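Long-range contact in uncharacterized protein (Bacteroides fragilis, PDB 3EUR), which is of unknown function but belongs to the thioredoxin-like superfamily: residues Leu26-Glu32 and Leu120-Lys124. Sequence-based numbering, arbitrary orientation.
Sequences LYQFPAE and LDKNK
Lys-124 closes the beta hairpin between strands 116-120 and 126-131 of this thioredoxin-like fold and sends its side chain into the loop that leads from strand 23-25 to strand 33-38, against Phe-29. Its ammonium group makes the one direct hydrogen bond between the loops, from Lys-124 NZ to the carbonyl O of Phe-29 at 2.7 Å, with a C=O...N angle of 165°. The chain bends at chi2 and again at chi4 (-68°), which turns NZ back along its own turn, where a weak bond to Lys-122 O is added. Two waters accept from the same nitrogen: water 1 passes the link on to Tyr-27 O, while water 2 donates to both Ala-31 O and Asp-121 O. These carbonyls and waters would be expected to offset the charge of the buried ammonium group.

The methylene groups of Lys-124 run past the side chains of Leu-26 and Tyr-27, heading the opposite way. Lys-124 CG meets the Tyr-27 ring obliquely at CD1, and Lys-124 CD lies 4.1 Å from Leu-26 CD1. Deeper in, Leu-26 and Leu-120 meet tip to tip, their CD1 methyls 4.0 Å apart; Leu-71 of strand 68-74 also packs on Leu-26.

Each loop is shaped by a type I turn, Leu-26 to Phe-29 and Asp-121 to Lys-124. The second doubles as an Asx turn: Asp-121 OD1 accepts from Asn-123 N at 2.9 Å, reached from above the carboxylate plane, and also from Thr-125 N.

Farther along, backbone meets backbone. Water 4 joins Glu-32 O to Lys-122 N, and the CA-H of Lys-122 points at Ala-31 O, with Lys-122 CA 3.4 Å from that oxygen and an angle of 156° at the hydrogen.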
ATOM      1  N   LEU A  26      10.485  -0.588   0.992  1.00  7.97           N
ATOM      2  CA  LEU A  26       9.589  -0.313   2.141  1.00  8.05           C
ATOM      3  C   LEU A  26      10.361   0.264   3.319  1.00  7.56           C
ATOM      4  O   LEU A  26       9.964   1.236   3.940  1.00  8.05           O
ATOM      5  CB  LEU A  26       8.812  -1.571   2.525  1.00  7.94           C
ATOM      6  CG  LEU A  26       7.868  -1.404   3.731  1.00  7.99           C
ATOM      7  CD1 LEU A  26       6.732  -0.427   3.447  1.00  9.43           C
ATOM      8  CD2 LEU A  26       7.364  -2.759   4.206  1.00  8.86           C
ATOM      9  N   TYR A  27      11.502  -0.347   3.644  1.00  7.58           N
ATOM     10  CA  TYR A  27      12.189   0.040   4.854  1.00  8.45           C
ATOM     11  C   TYR A  27      12.796   1.444   4.743  1.00  8.47           C
ATOM     12  O   TYR A  27      13.013   2.089   5.746  1.00  9.75           O
ATOM     13  CB  TYR A  27      13.274  -0.994   5.251  1.00  8.83           C
ATOM     14  CG  TYR A  27      12.724  -2.285   5.795  1.00  8.53           C
ATOM     15  CD1 TYR A  27      11.370  -2.565   5.872  1.00  7.85           C
ATOM     16  CD2 TYR A  27      13.601  -3.262   6.227  1.00  9.51           C
ATOM     17  CE1 TYR A  27      10.908  -3.770   6.382  1.00  9.50           C
ATOM     18  CE2 TYR A  27      13.148  -4.461   6.752  1.00 10.76           C
ATOM     19  CZ  TYR A  27      11.802  -4.730   6.790  1.00  9.53           C
ATOM     20  OH  TYR A  27      11.407  -5.955   7.268  1.00 12.15           O
ATOM     21  N   GLN A  28      13.053   1.893   3.525  1.00  7.89           N
ATOM     22  CA  GLN A  28      13.561   3.242   3.278  1.00  7.97           C
ATOM     23  C   GLN A  28      12.457   4.335   3.231  1.00  7.80           C
ATOM     24  O   GLN A  28      12.791   5.495   3.100  1.00  8.82           O
ATOM     25  CB  GLN A  28      14.300   3.280   1.962  1.00  8.20           C
ATOM     26  CG  GLN A  28      15.587   2.450   1.904  1.00  8.09           C
ATOM     27  CD  GLN A  28      16.042   2.188   0.478  1.00  8.25           C
ATOM     28  OE1 GLN A  28      15.426   2.635  -0.481  1.00  9.47           O
ATOM     29  NE2 GLN A  28      17.127   1.455   0.344  1.00  8.50           N
ATOM     30  N   PHE A  29      11.188   3.939   3.284  1.00  8.07           N
ATOM     31  CA  PHE A  29      10.058   4.850   3.048  1.00  7.11           C
ATOM     32  C   PHE A  29       9.709   5.581   4.312  1.00  7.06           C
ATOM     33  O   PHE A  29       9.251   4.954   5.264  1.00  8.66           O
ATOM     34  CB  PHE A  29       8.884   4.005   2.568  1.00  7.69           C
ATOM     35  CG  PHE A  29       7.669   4.786   2.150  1.00  7.51           C
ATOM     36  CD1 PHE A  29       7.664   5.430   0.922  1.00  9.63           C
ATOM     37  CD2 PHE A  29       6.521   4.843   2.918  1.00  7.48           C
ATOM     38  CE1 PHE A  29       6.533   6.123   0.492  1.00  9.95           C
ATOM     39  CE2 PHE A  29       5.405   5.514   2.495  1.00  8.60           C
ATOM     40  CZ  PHE A  29       5.401   6.149   1.267  1.00  9.20           C
ATOM     41  N   PRO A  30       9.884   6.915   4.372  1.00  7.01           N
ATOM     42  CA  PRO A  30       9.676   7.596   5.656  1.00  7.44           C
ATOM     43  C   PRO A  30       8.244   8.022   5.901  1.00  6.88           C
ATOM     44  O   PRO A  30       7.690   8.744   5.081  1.00  8.05           O
ATOM     45  CB  PRO A  30      10.607   8.827   5.529  1.00  7.73           C
ATOM     46  CG  PRO A  30      10.542   9.161   4.059  1.00  8.07           C
ATOM     47  CD  PRO A  30      10.478   7.807   3.353  1.00  7.96           C
ATOM     48  N   ALA A  31       7.692   7.623   7.022  1.00  6.77           N
ATOM     49  CA  ALA A  31       6.338   8.053   7.387  1.00  6.52           C
ATOM     50  C   ALA A  31       6.070   7.674   8.826  1.00  6.48           C
ATOM     51  O   ALA A  31       6.415   6.554   9.235  1.00  7.70           O
ATOM     52  CB  ALA A  31       5.274   7.456   6.486  1.00  8.10           C
ATOM     53  N   GLU A  32       5.388   8.530   9.586  1.00  6.81           N
ATOM     54  CA  GLU A  32       4.938   8.121  10.920  1.00  6.84           C
ATOM     55  C   GLU A  32       4.013   6.895  10.809  1.00  6.62           C
ATOM     56  O   GLU A  32       4.090   5.992  11.638  1.00  7.34           O
ATOM     57  CB  GLU A  32       4.261   9.269  11.637  1.00  7.50           C
ATOM     58  CG  GLU A  32       3.876   8.922  13.071  1.00  8.30           C
ATOM     59  CD  GLU A  32       3.133  10.024  13.794  1.00  8.45           C
ATOM     60  OE1 GLU A  32       2.386  10.733  13.136  1.00  8.85           O
ATOM     61  OE2 GLU A  32       3.333  10.157  15.030  1.00 13.79           O
ATOM     62  N   LEU A 120       1.164   0.372   9.027  1.00  6.81           N
ATOM     63  CA  LEU A 120       2.481   0.169   9.618  1.00  6.98           C
ATOM     64  C   LEU A 120       2.924   1.424  10.375  1.00  6.81           C
ATOM     65  O   LEU A 120       2.607   2.552   9.943  1.00  7.38           O
ATOM     66  CB  LEU A 120       3.511  -0.113   8.517  1.00  7.29           C
ATOM     67  CG  LEU A 120       3.152  -1.165   7.496  1.00  6.73           C
ATOM     68  CD1 LEU A 120       4.253  -1.293   6.427  1.00 10.33           C
ATOM     69  CD2 LEU A 120       2.853  -2.514   8.100  1.00  7.49           C
ATOM     70  N   ASP A 121       3.627   1.253  11.484  1.00  6.47           N
ATOM     71  CA  ASP A 121       4.170   2.380  12.211  1.00  7.16           C
ATOM     72  C   ASP A 121       5.491   2.849  11.573  1.00  6.92           C
ATOM     73  O   ASP A 121       5.878   2.401  10.500  1.00  7.38           O
ATOM     74  CB  ASP A 121       4.283   2.084  13.727  1.00  8.20           C
ATOM     75  CG  ASP A 121       5.477   1.243  14.120  1.00  8.96           C
ATOM     76  OD1 ASP A 121       6.303   0.838  13.245  1.00  8.68           O
ATOM     77  OD2 ASP A 121       5.595   1.018  15.333  1.00 11.54           O
ATOM     78  N   LYS A 122       6.157   3.783  12.251  1.00  7.12           N
ATOM     79  CA  LYS A 122       7.335   4.420  11.684  1.00  7.82           C
ATOM     80  C   LYS A 122       8.457   3.438  11.401  1.00  7.39           C
ATOM     81  O   LYS A 122       9.276   3.675  10.511  1.00  8.46           O
ATOM     82  CB  LYS A 122       7.848   5.570  12.544  1.00  8.56           C
ATOM     83  CG  LYS A 122       8.400   5.194  13.869  1.00  8.67           C
ATOM     84  CD  LYS A 122       8.865   6.376  14.672  1.00 10.46           C
ATOM     85  CE  LYS A 122       9.536   5.948  15.947  1.00 15.54           C
ATOM     86  NZ  LYS A 122      10.047   7.103  16.714  1.00 20.44           N
ATOM     87  N   ASN A 123       8.510   2.368  12.186  1.00  7.12           N
ATOM     88  CA  ASN A 123       9.515   1.308  12.053  1.00  7.25           C
ATOM     89  C   ASN A 123       9.061   0.169  11.170  1.00  7.61           C
ATOM     90  O   ASN A 123       9.736  -0.833  11.062  1.00  9.43           O
ATOM     91  CB  ASN A 123       9.897   0.774  13.416  1.00  8.37           C
ATOM     92  CG  ASN A 123      10.391   1.848  14.360  1.00 10.33           C
ATOM     93  OD1 ASN A 123       9.929   1.915  15.549  1.00 14.99           O
ATOM     94  ND2 ASN A 123      11.301   2.635  13.937  1.00  9.75           N
ATOM     95  N   LYS A 124       7.885   0.301  10.574  1.00  7.21           N
ATOM     96  CA  LYS A 124       7.274  -0.741   9.733  1.00  7.09           C
ATOM     97  C   LYS A 124       6.749  -1.930  10.548  1.00  7.13           C
ATOM     98  O   LYS A 124       6.472  -2.979   9.969  1.00  8.18           O
ATOM     99  CB  LYS A 124       8.133  -1.170   8.556  1.00  7.37           C
ATOM    100  CG  LYS A 124       8.672   0.031   7.766  1.00  7.98           C
ATOM    101  CD  LYS A 124       7.595   0.943   7.195  1.00  7.55           C
ATOM    102  CE  LYS A 124       8.125   2.134   6.420  1.00  8.32           C
ATOM    103  NZ  LYS A 124       8.820   3.134   7.263  1.00  8.08           N
TER
HETATM  104  O   HOH W   1      11.422   2.257   8.020  1.00 13.41           O
HETATM  105  O   HOH W   2       6.279   4.012   8.274  1.00  7.68           O
HETATM  106  O   HOH W   3       9.506   5.786   8.608  1.00  8.09           O
HETATM  107  O   HOH W   4       4.746   5.500  14.179  1.00 13.57           O